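Local coordinates for DUF4785 domain-containing protein (Legionella pneumophila subsp. pneumophila, PDB 4KH9) that is of unknown function but binds calcium and is built of three domains, the second and third of which belong to the E-set clan of beta-sandwich folds, at residues Lys10-Glu15 / Val289-Arg294; Cys14-Gln19 / Asn232-Asn237; Ser293-Gln298 / Leu351-Gln356. All coordinates share one frame; numbering follows the deposited sequence.

Interaction 1: residues Lys10-Glu15 / Val289-Arg294; sequences KAYECE and VATASR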
loop_
_atom_site.group_PDB
_atom_site.type_symbol
_atom_site.label_atom_id
_atom_site.label_comp_id
_atom_site.label_asym_id
_atom_site.label_seq_id
_atom_site.Cartn_x
_atom_site.Cartn_y
_atom_site.Cartn_z
ATOM N N LYS A 10 -23.344 -2.796 -1.215
ATOM C CA LYS A 10 -23.206 -1.376 -1.489
ATOM C C LYS A 10 -22.980 -1.192 -2.995
ATOM O O LYS A 10 -22.152 -1.881 -3.590
ATOM C CB LYS A 10 -22.041 -0.798 -0.633
ATOM C CG LYS A 10 -21.645 0.652 -0.920
ATOM C CD LYS A 10 -22.582 1.692 -0.367
ATOM C CE LYS A 10 -21.946 3.041 -0.558
ATOM N NZ LYS A 10 -22.914 4.141 -0.386
ATOM N N ALA A 11 -23.753 -0.307 -3.614
ATOM C CA ALA A 11 -23.597 -0.028 -5.043
ATOM C C ALA A 11 -22.460 0.975 -5.268
ATOM O O ALA A 11 -22.119 1.740 -4.362
ATOM C CB ALA A 11 -24.904 0.511 -5.624
ATOM N N TYR A 12 -21.858 0.947 -6.468
ATOM C CA TYR A 12 -20.827 1.897 -6.870
ATOM C C TYR A 12 -21.042 2.256 -8.350
ATOM O O TYR A 12 -21.666 1.497 -9.095
ATOM C CB TYR A 12 -19.404 1.379 -6.594
ATOM C CG TYR A 12 -18.942 0.231 -7.465
ATOM C CD1 TYR A 12 -19.311 -1.079 -7.176
ATOM C CD2 TYR A 12 -18.069 0.444 -8.532
ATOM C CE1 TYR A 12 -18.879 -2.143 -7.965
ATOM C CE2 TYR A 12 -17.597 -0.621 -9.305
ATOM C CZ TYR A 12 -18.007 -1.915 -9.016
ATOM O OH TYR A 12 -17.578 -2.982 -9.775
ATOM N N GLU A 13 -20.587 3.450 -8.742
ATOM C CA GLU A 13 -20.659 3.937 -10.115
ATOM C C GLU A 13 -19.440 3.410 -10.824
ATOM O O GLU A 13 -18.319 3.744 -10.450
ATOM C CB GLU A 13 -20.765 5.484 -10.183
ATOM C CG GLU A 13 -22.030 6.061 -9.555
ATOM C CD GLU A 13 -22.215 7.564 -9.687
ATOM O OE1 GLU A 13 -21.858 8.127 -10.749
ATOM O OE2 GLU A 13 -22.774 8.171 -8.744
ATOM N N CYS A 14 -19.655 2.514 -11.786
ATOM C CA CYS A 14 -18.583 1.857 -12.514
ATOM C C CYS A 14 -18.550 2.314 -13.950
ATOM O O CYS A 14 -19.566 2.241 -14.643
ATOM C CB CYS A 14 -18.738 0.347 -12.427
ATOM S SG CYS A 14 -17.245 -0.563 -12.882
ATOM N N GLU A 15 -17.373 2.780 -14.395
ATOM C CA GLU A 15 -17.148 3.284 -15.757
ATOM C C GLU A 15 -16.697 2.179 -16.702
ATOM O O GLU A 15 -17.074 2.201 -17.872
ATOM C CB GLU A 15 -16.112 4.437 -15.769
ATOM C CG GLU A 15 -14.761 4.114 -15.138
ATOM C CD GLU A 15 -13.706 5.204 -15.155
ATOM O OE1 GLU A 15 -14.043 6.378 -15.437
ATOM O OE2 GLU A 15 -12.538 4.885 -14.839
ATOM N N VAL A 289 -26.640 -8.965 -5.558
ATOM C CA VAL A 289 -25.807 -8.044 -6.349
ATOM C C VAL A 289 -26.412 -6.638 -6.278
ATOM O O VAL A 289 -27.616 -6.486 -6.494
ATOM C CB VAL A 289 -25.677 -8.539 -7.834
ATOM C CG1 VAL A 289 -24.885 -7.563 -8.685
ATOM C CG2 VAL A 289 -25.070 -9.936 -7.920
ATOM N N ALA A 290 -25.568 -5.620 -6.009
ATOM C CA ALA A 290 -25.967 -4.213 -5.920
ATOM C C ALA A 290 -25.638 -3.463 -7.205
ATOM O O ALA A 290 -26.361 -2.527 -7.560
ATOM C CB ALA A 290 -25.266 -3.550 -4.735
ATOM N N THR A 291 -24.531 -3.842 -7.888
ATOM C CA THR A 291 -24.062 -3.168 -9.108
ATOM C C THR A 291 -23.824 -4.180 -10.230
ATOM O O THR A 291 -23.158 -5.190 -10.012
ATOM C CB THR A 291 -22.781 -2.369 -8.801
ATOM O OG1 THR A 291 -23.133 -1.248 -8.005
ATOM C CG2 THR A 291 -22.059 -1.871 -10.045
ATOM N N ALA A 292 -24.339 -3.867 -11.438
ATOM C CA ALA A 292 -24.185 -4.662 -12.653
ATOM C C ALA A 292 -22.694 -4.772 -13.001
ATOM O O ALA A 292 -22.011 -3.756 -13.166
ATOM C CB ALA A 292 -24.974 -4.025 -13.804
ATOM N N SER A 293 -22.169 -6.000 -13.010
ATOM C CA SER A 293 -20.744 -6.218 -13.273
ATOM C C SER A 293 -20.486 -7.662 -13.567
ATOM O O SER A 293 -21.397 -8.483 -13.521
ATOM C CB SER A 293 -19.905 -5.769 -12.065
ATOM O OG SER A 293 -18.515 -5.728 -12.349
ATOM N N ARG A 294 -19.226 -7.983 -13.844
ATOM C CA ARG A 294 -18.797 -9.365 -14.023
ATOM C C ARG A 294 -18.236 -9.860 -12.701
ATOM O O ARG A 294 -17.348 -9.242 -12.108
ATOM C CB ARG A 294 -17.782 -9.502 -15.167
ATOM C CG ARG A 294 -17.415 -10.951 -15.438
ATOM C CD ARG A 294 -16.486 -11.062 -16.627
ATOM N NE ARG A 294 -16.222 -12.463 -16.942
ATOM C CZ ARG A 294 -17.076 -13.293 -17.533
ATOM N NH1 ARG A 294 -18.296 -12.886 -17.857
ATOM N NH2 ARG A 294 -16.731 -14.548 -17.764
#

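Interaction 2: residues Cys14-Gln19 / Asn232-Asn237; sequences CENCSQ and NDRGEN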
loop_
_atom_site.group_PDB
_atom_site.type_symbol
_atom_site.label_atom_id
_atom_site.label_comp_id
_atom_site.label_asym_id
_atom_site.label_seq_id
_atom_site.Cartn_x
_atom_site.Cartn_y
_atom_site.Cartn_z
ATOM N N CYS A 14 -19.655 2.514 -11.786
ATOM C CA CYS A 14 -18.583 1.857 -12.514
ATOM C C CYS A 14 -18.550 2.314 -13.950
ATOM O O CYS A 14 -19.566 2.241 -14.643
ATOM C CB CYS A 14 -18.738 0.347 -12.427
ATOM S SG CYS A 14 -17.245 -0.563 -12.882
ATOM N N GLU A 15 -17.373 2.780 -14.395
ATOM C CA GLU A 15 -17.148 3.284 -15.757
ATOM C C GLU A 15 -16.697 2.179 -16.702
ATOM O O GLU A 15 -17.074 2.201 -17.872
ATOM C CB GLU A 15 -16.112 4.437 -15.769
ATOM C CG GLU A 15 -14.761 4.114 -15.138
ATOM C CD GLU A 15 -13.706 5.204 -15.155
ATOM O OE1 GLU A 15 -14.043 6.378 -15.437
ATOM O OE2 GLU A 15 -12.538 4.885 -14.839
ATOM N N ASN A 16 -15.901 1.213 -16.204
ATOM C CA ASN A 16 -15.331 0.152 -17.029
ATOM C C ASN A 16 -16.166 -1.144 -17.065
ATOM O O ASN A 16 -15.809 -2.039 -17.838
ATOM C CB ASN A 16 -13.925 -0.182 -16.531
ATOM C CG ASN A 16 -13.870 -0.747 -15.135
ATOM O OD1 ASN A 16 -14.280 -0.110 -14.156
ATOM N ND2 ASN A 16 -13.313 -1.940 -15.009
ATOM N N CYS A 17 -17.245 -1.256 -16.253
ATOM C CA CYS A 17 -18.057 -2.480 -16.169
ATOM C C CYS A 17 -18.692 -2.844 -17.516
ATOM O O CYS A 17 -18.691 -4.024 -17.846
ATOM C CB CYS A 17 -19.113 -2.390 -15.072
ATOM S SG CYS A 17 -18.490 -2.825 -13.418
ATOM N N SER A 18 -19.176 -1.855 -18.305
ATOM C CA SER A 18 -19.781 -2.057 -19.639
ATOM C C SER A 18 -18.842 -2.800 -20.616
ATOM O O SER A 18 -19.306 -3.527 -21.492
ATOM C CB SER A 18 -20.158 -0.709 -20.248
ATOM O OG SER A 18 -21.236 -0.127 -19.535
ATOM N N GLN A 19 -17.527 -2.627 -20.441
ATOM C CA GLN A 19 -16.492 -3.253 -21.259
ATOM C C GLN A 19 -16.213 -4.713 -20.854
ATOM O O GLN A 19 -15.465 -5.400 -21.554
ATOM C CB GLN A 19 -15.185 -2.443 -21.160
ATOM C CG GLN A 19 -15.294 -1.037 -21.767
ATOM C CD GLN A 19 -14.018 -0.238 -21.644
ATOM O OE1 GLN A 19 -14.016 0.890 -21.133
ATOM N NE2 GLN A 19 -12.902 -0.796 -22.107
ATOM N N ASN A 232 -14.489 3.187 -7.172
ATOM C CA ASN A 232 -13.894 1.945 -7.621
ATOM C C ASN A 232 -12.366 2.166 -7.713
ATOM O O ASN A 232 -11.925 3.110 -8.355
ATOM C CB ASN A 232 -14.537 1.526 -8.965
ATOM C CG ASN A 232 -13.904 0.343 -9.656
ATOM O OD1 ASN A 232 -13.140 -0.423 -9.087
ATOM N ND2 ASN A 232 -14.222 0.153 -10.923
ATOM N N ASP A 233 -11.573 1.326 -7.041
ATOM C CA ASP A 233 -10.114 1.479 -7.042
ATOM C C ASP A 233 -9.438 0.878 -8.296
ATOM O O ASP A 233 -8.255 1.130 -8.502
ATOM C CB ASP A 233 -9.516 0.850 -5.773
ATOM C CG ASP A 233 -9.918 1.567 -4.493
ATOM O OD1 ASP A 233 -10.232 2.781 -4.555
ATOM O OD2 ASP A 233 -9.841 0.952 -3.431
ATOM N N ARG A 234 -10.185 0.103 -9.116
ATOM C CA ARG A 234 -9.762 -0.548 -10.366
ATOM C C ARG A 234 -8.421 -1.332 -10.207
ATOM O O ARG A 234 -7.481 -1.183 -11.007
ATOM C CB ARG A 234 -9.647 0.469 -11.519
ATOM C CG ARG A 234 -10.933 1.222 -11.833
ATOM C CD ARG A 234 -10.800 2.011 -13.107
ATOM N NE ARG A 234 -10.790 1.113 -14.263
ATOM C CZ ARG A 234 -10.655 1.509 -15.521
ATOM N NH1 ARG A 234 -10.515 2.797 -15.809
ATOM N NH2 ARG A 234 -10.639 0.619 -16.504
ATOM N N GLY A 235 -8.363 -2.168 -9.183
ATOM C CA GLY A 235 -7.196 -2.995 -8.892
ATOM C C GLY A 235 -6.080 -2.311 -8.122
ATOM O O GLY A 235 -5.236 -3.000 -7.544
ATOM N N GLU A 236 -6.086 -0.963 -8.073
ATOM C CA GLU A 236 -5.050 -0.181 -7.386
ATOM C C GLU A 236 -5.263 -0.179 -5.864
ATOM O O GLU A 236 -6.388 -0.366 -5.374
ATOM C CB GLU A 236 -5.006 1.263 -7.912
ATOM C CG GLU A 236 -4.724 1.416 -9.397
ATOM C CD GLU A 236 -5.003 2.812 -9.927
ATOM O OE1 GLU A 236 -6.178 3.247 -9.897
ATOM O OE2 GLU A 236 -4.047 3.463 -10.406
ATOM N N ASN A 237 -4.167 0.022 -5.119
ATOM C CA ASN A 237 -4.196 0.029 -3.670
ATOM C C ASN A 237 -4.149 1.435 -3.061
ATOM O O ASN A 237 -3.858 2.425 -3.726
ATOM C CB ASN A 237 -3.030 -0.790 -3.114
ATOM C CG ASN A 237 -3.196 -2.281 -3.289
ATOM O OD1 ASN A 237 -4.305 -2.847 -3.204
ATOM N ND2 ASN A 237 -2.084 -2.947 -3.506
#

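Interaction 3: residues Ser293-Gln298 / Leu351-Gln356; sequences SRYALQ and LIDYGQ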
loop_
_atom_site.group_PDB
_atom_site.type_symbol
_atom_site.label_atom_id
_atom_site.label_comp_id
_atom_site.label_asym_id
_atom_site.label_seq_id
_atom_site.Cartn_x
_atom_site.Cartn_y
_atom_site.Cartn_z
ATOM N N SER A 293 -22.169 -6.000 -13.010
ATOM C CA SER A 293 -20.744 -6.218 -13.273
ATOM C C SER A 293 -20.486 -7.662 -13.567
ATOM O O SER A 293 -21.397 -8.483 -13.521
ATOM C CB SER A 293 -19.905 -5.769 -12.065
ATOM O OG SER A 293 -18.515 -5.728 -12.349
ATOM N N ARG A 294 -19.226 -7.983 -13.844
ATOM C CA ARG A 294 -18.797 -9.365 -14.023
ATOM C C ARG A 294 -18.236 -9.860 -12.701
ATOM O O ARG A 294 -17.348 -9.242 -12.108
ATOM C CB ARG A 294 -17.782 -9.502 -15.167
ATOM C CG ARG A 294 -17.415 -10.951 -15.438
ATOM C CD ARG A 294 -16.486 -11.062 -16.627
ATOM N NE ARG A 294 -16.222 -12.463 -16.942
ATOM C CZ ARG A 294 -17.076 -13.293 -17.533
ATOM N NH1 ARG A 294 -18.296 -12.886 -17.857
ATOM N NH2 ARG A 294 -16.731 -14.548 -17.764
ATOM N N TYR A 295 -18.760 -10.986 -12.237
ATOM C CA TYR A 295 -18.353 -11.571 -10.966
ATOM C C TYR A 295 -17.882 -12.999 -11.145
ATOM O O TYR A 295 -18.390 -13.730 -12.018
ATOM C CB TYR A 295 -19.526 -11.556 -9.973
ATOM C CG TYR A 295 -20.005 -10.173 -9.605
ATOM C CD1 TYR A 295 -19.454 -9.486 -8.528
ATOM C CD2 TYR A 295 -21.043 -9.567 -10.301
ATOM C CE1 TYR A 295 -19.891 -8.204 -8.185
ATOM C CE2 TYR A 295 -21.508 -8.295 -9.950
ATOM C CZ TYR A 295 -20.939 -7.625 -8.877
ATOM O OH TYR A 295 -21.349 -6.352 -8.551
ATOM N N ALA A 296 -16.937 -13.420 -10.295
ATOM C CA ALA A 296 -16.472 -14.798 -10.325
ATOM C C ALA A 296 -16.610 -15.405 -8.975
ATOM O O ALA A 296 -16.157 -14.841 -7.982
ATOM C CB ALA A 296 -15.031 -14.889 -10.799
ATOM N N LEU A 297 -17.265 -16.543 -8.925
ATOM C CA LEU A 297 -17.393 -17.325 -7.713
ATOM C C LEU A 297 -16.351 -18.412 -7.750
ATOM O O LEU A 297 -16.395 -19.256 -8.642
ATOM C CB LEU A 297 -18.800 -17.896 -7.600
ATOM C CG LEU A 297 -19.045 -18.879 -6.459
ATOM C CD1 LEU A 297 -18.810 -18.222 -5.085
ATOM C CD2 LEU A 297 -20.418 -19.456 -6.563
ATOM N N GLN A 298 -15.412 -18.397 -6.795
ATOM C CA GLN A 298 -14.333 -19.379 -6.725
ATOM C C GLN A 298 -14.450 -20.210 -5.467
ATOM O O GLN A 298 -14.710 -19.655 -4.405
ATOM C CB GLN A 298 -12.984 -18.667 -6.752
ATOM C CG GLN A 298 -11.865 -19.530 -7.284
ATOM C CD GLN A 298 -10.539 -18.830 -7.170
ATOM O OE1 GLN A 298 -9.720 -19.154 -6.299
ATOM N NE2 GLN A 298 -10.294 -17.876 -8.061
ATOM N N LEU A 351 -15.873 -14.406 -3.768
ATOM C CA LEU A 351 -16.564 -13.769 -4.872
ATOM C C LEU A 351 -15.755 -12.549 -5.317
ATOM O O LEU A 351 -15.454 -11.681 -4.503
ATOM C CB LEU A 351 -18.014 -13.407 -4.487
ATOM C CG LEU A 351 -18.890 -12.837 -5.610
ATOM C CD1 LEU A 351 -19.296 -13.920 -6.595
ATOM C CD2 LEU A 351 -20.139 -12.227 -5.031
ATOM N N ILE A 352 -15.344 -12.537 -6.593
ATOM C CA ILE A 352 -14.518 -11.473 -7.174
ATOM C C ILE A 352 -15.381 -10.586 -8.043
ATOM O O ILE A 352 -16.176 -11.096 -8.819
ATOM C CB ILE A 352 -13.309 -12.052 -8.001
ATOM C CG1 ILE A 352 -12.397 -12.927 -7.122
ATOM C CG2 ILE A 352 -12.465 -10.922 -8.660
ATOM C CD1 ILE A 352 -11.387 -13.788 -7.855
ATOM N N ASP A 353 -15.158 -9.288 -7.973
ATOM C CA ASP A 353 -15.789 -8.296 -8.844
ATOM C C ASP A 353 -14.724 -7.867 -9.826
ATOM O O ASP A 353 -13.798 -7.178 -9.424
ATOM C CB ASP A 353 -16.361 -7.111 -8.034
ATOM C CG ASP A 353 -17.000 -5.990 -8.839
ATOM O OD1 ASP A 353 -16.907 -6.017 -10.094
ATOM O OD2 ASP A 353 -17.631 -5.112 -8.226
ATOM N N TYR A 354 -14.853 -8.238 -11.117
ATOM C CA TYR A 354 -13.851 -7.874 -12.120
ATOM C C TYR A 354 -13.884 -6.394 -12.465
ATOM O O TYR A 354 -12.903 -5.894 -13.020
ATOM C CB TYR A 354 -14.004 -8.703 -13.385
ATOM C CG TYR A 354 -13.508 -10.120 -13.198
ATOM C CD1 TYR A 354 -12.149 -10.400 -13.166
ATOM C CD2 TYR A 354 -14.395 -11.183 -13.123
ATOM C CE1 TYR A 354 -11.683 -11.704 -13.046
ATOM C CE2 TYR A 354 -13.942 -12.494 -13.017
ATOM C CZ TYR A 354 -12.583 -12.751 -12.954
ATOM O OH TYR A 354 -12.122 -14.038 -12.833
ATOM N N GLY A 355 -14.971 -5.698 -12.099
ATOM C CA GLY A 355 -15.062 -4.253 -12.278
ATOM C C GLY A 355 -14.114 -3.546 -11.328
ATOM O O GLY A 355 -13.590 -2.481 -11.642
ATOM N N GLN A 356 -13.867 -4.159 -10.160
ATOM C CA GLN A 356 -12.986 -3.636 -9.121
ATOM C C GLN A 356 -11.649 -4.344 -9.104
ATOM O O GLN A 356 -10.682 -3.784 -8.593
ATOM C CB GLN A 356 -13.641 -3.795 -7.740
ATOM C CG GLN A 356 -14.781 -2.821 -7.479
ATOM C CD GLN A 356 -15.258 -2.966 -6.069
ATOM O OE1 GLN A 356 -14.624 -2.496 -5.127
ATOM N NE2 GLN A 356 -16.345 -3.688 -5.882
#

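Interaction 1: residues Lys10-Glu15 / Val289-Arg294
The backbone N-H of Tyr12 is held by the side chain of Thr291, whose OG1 accepts it at 3.0 Å from Tyr12 N with an N-H...O angle of 162°. The same hydroxyl oxygen lies 3.2 Å from Ala11 CA, so it is seated against the chain just where the peptide passes from Ala11 to Tyr12. The other branch of the threonine works on the ring. With CG2 anti to the backbone N and OG1 beside it (chi1 -71°), the methyl comes over one face of Tyr12, 4.2 Å from the ring centroid and offset toward the rim, in a CH-pi contact. One residue can thus grip both the backbone and the aromatic group of its partner. Next to it, Ala290 CB points toward segment 10-15 and rests 3.7 Å from Lys10 O; it also meets Ala11 CB at 4.2 Å.

In the fold, residues 290-292 link the end of strand 281-289 to the start of strand 293-302, and so one sheet of the C-terminal domain to the other, while 10-15 is part of the irregular connection between strands 2-3 and 25-29, laid across that link. Farther out, the Tyr12 hydroxyl is hydrogen-bonded to Asp353, and Lys10 NZ forms a salt bridge with Glu230. Thr291 itself is steadied through its carbonyl oxygen, which accepts from the hydroxyl of Tyr295.

Interaction 2: residues Cys14-Gln19 / Asn232-Asn237
Glu15 and Asn16 both place CG between their own backbone N and carbonyl carbon (chi1 55° and 64°), and this brings two neighbouring side chains up to Arg234. Beyond CG the glutamate runs extended, and its OE2 reaches Arg234 NH1 at 3.1 Å in a salt bridge. The arginine chain bends at chi3 to meet it; the two side chains cross at about a right angle, with the carboxylate steeply inclined to the guanidinium plane, so this is a single-oxygen contact and not a flat, two-pronged pairing. Asn16 approaches differently. Its CB lies over one face of the guanidinium, 3.4 Å from Arg234 NH2, and the two side chains run alongside in opposing senses, the amide plane tilted 30° from the guanidinium.

Deeper in, the amides of Asn16 and Asn232 are nearly coplanar, with Asn16 OD1 3.2 Å from Asn232 ND2. The clearer partner of that ND2 is Gly355 O, to which it is hydrogen-bonded. Cys14 SG, linked by a disulfide to Cys17, packs 3.7 Å from Asn232 ND2. The opposite end of the Asn232 amide serves its own loop: OD1 accepts from Arg234 N at 3.0 Å, the donor standing above the carbonyl plane.

That bond closes an Asx turn that overlaps the type I' beta turn from Asp233 to Glu236. Together the two turns, in the loop between strands 220-226 and 238-248 of the central domain, present Arg234 to the disulfide-closed segment.

Interaction 3: residues Ser293-Gln298 / Leu351-Gln356
Asp353 OD1 gathers two donors, the hydroxyl of Ser293 at 2.8 Å and, also at 2.8 Å, the backbone N of Gly355. Asp353 CG, trans to the backbone N (chi1 178°), carries the carboxylate out to Ser293. The donors arrive from opposite faces of the carboxylate plane, the serine OG on the syn side. The second oxygen is occupied as well: OD2 accepts from Gln356 NE2 at 3.0 Å, and Tyr12 and Ser267 add hydroxyl partners from outside. So many donors around a buried carboxylate fix its rotation and would be expected to stabilise its negative charge.

Backbone bonds tie the two strands together alongside. Ala296 and Ile352 form an antiparallel hydrogen-bonded pair, with Ile352 N to Ala296 O at 2.8 Å, reciprocated by Ala296 N to Ile352 O. Past the end of the strand, Tyr354 N still donates to Arg294 O.

Around this frame the side chains divide between the two faces of the sheet. On that of Tyr295, Leu297, Leu351 and Asp353, the leucine methyl Leu351 CD1 sits 4.1 Å from Tyr295 CB and also touches Leu297, and the Tyr295 ring carries CE1 to 3.7 Å from Asp353 CB. This face packs against strands 268-278 and 281-289. On the other, Ala296 CB touches Tyr354 CE2 at 3.4 Å; the same ring lies by the aliphatic part of Arg294, with Tyr354 CD2 3.8 Å from Arg294 CG. The arginine's NH1 is hydrogen-bonded to the carbonyl oxygens of Ser21 and Glu23.

Asp353, accepting from the backbone two residues on, closes an Asx turn as strand 345-353 ends. The whole is an antiparallel strand pair in a beta sandwich of the C-terminal, E-set domain, its mainly apolar face, with Asp353 at the strand end, turned to the opposing sheet.

Overall arrangement
The three contacts cluster on one side of the chain's centre, their own centres 10 to 11 Å apart, where segment 10-19 passes between the C-terminal domain and the loop 232-237 of the central domain. Interactions 1 and 3 share Ser293 and Arg294 and join through Tyr12 OH and Asp353 OD2, 2.6 Å apart. Interactions 2 and 3 meet where Asn232 ND2 lies 2.8 Å from Gly355 O. Interactions 1 and 2 share Cys14 and Glu15, and Tyr12 CD2 packs 3.7 Å from Asn232 CB. Both lie away from the known calcium sites, whereas in interaction 3 the Arg294 side chain is about 7 Å from that of Asp27, a residue known to bind calcium in this protein, although no ion is bound to it in this chain.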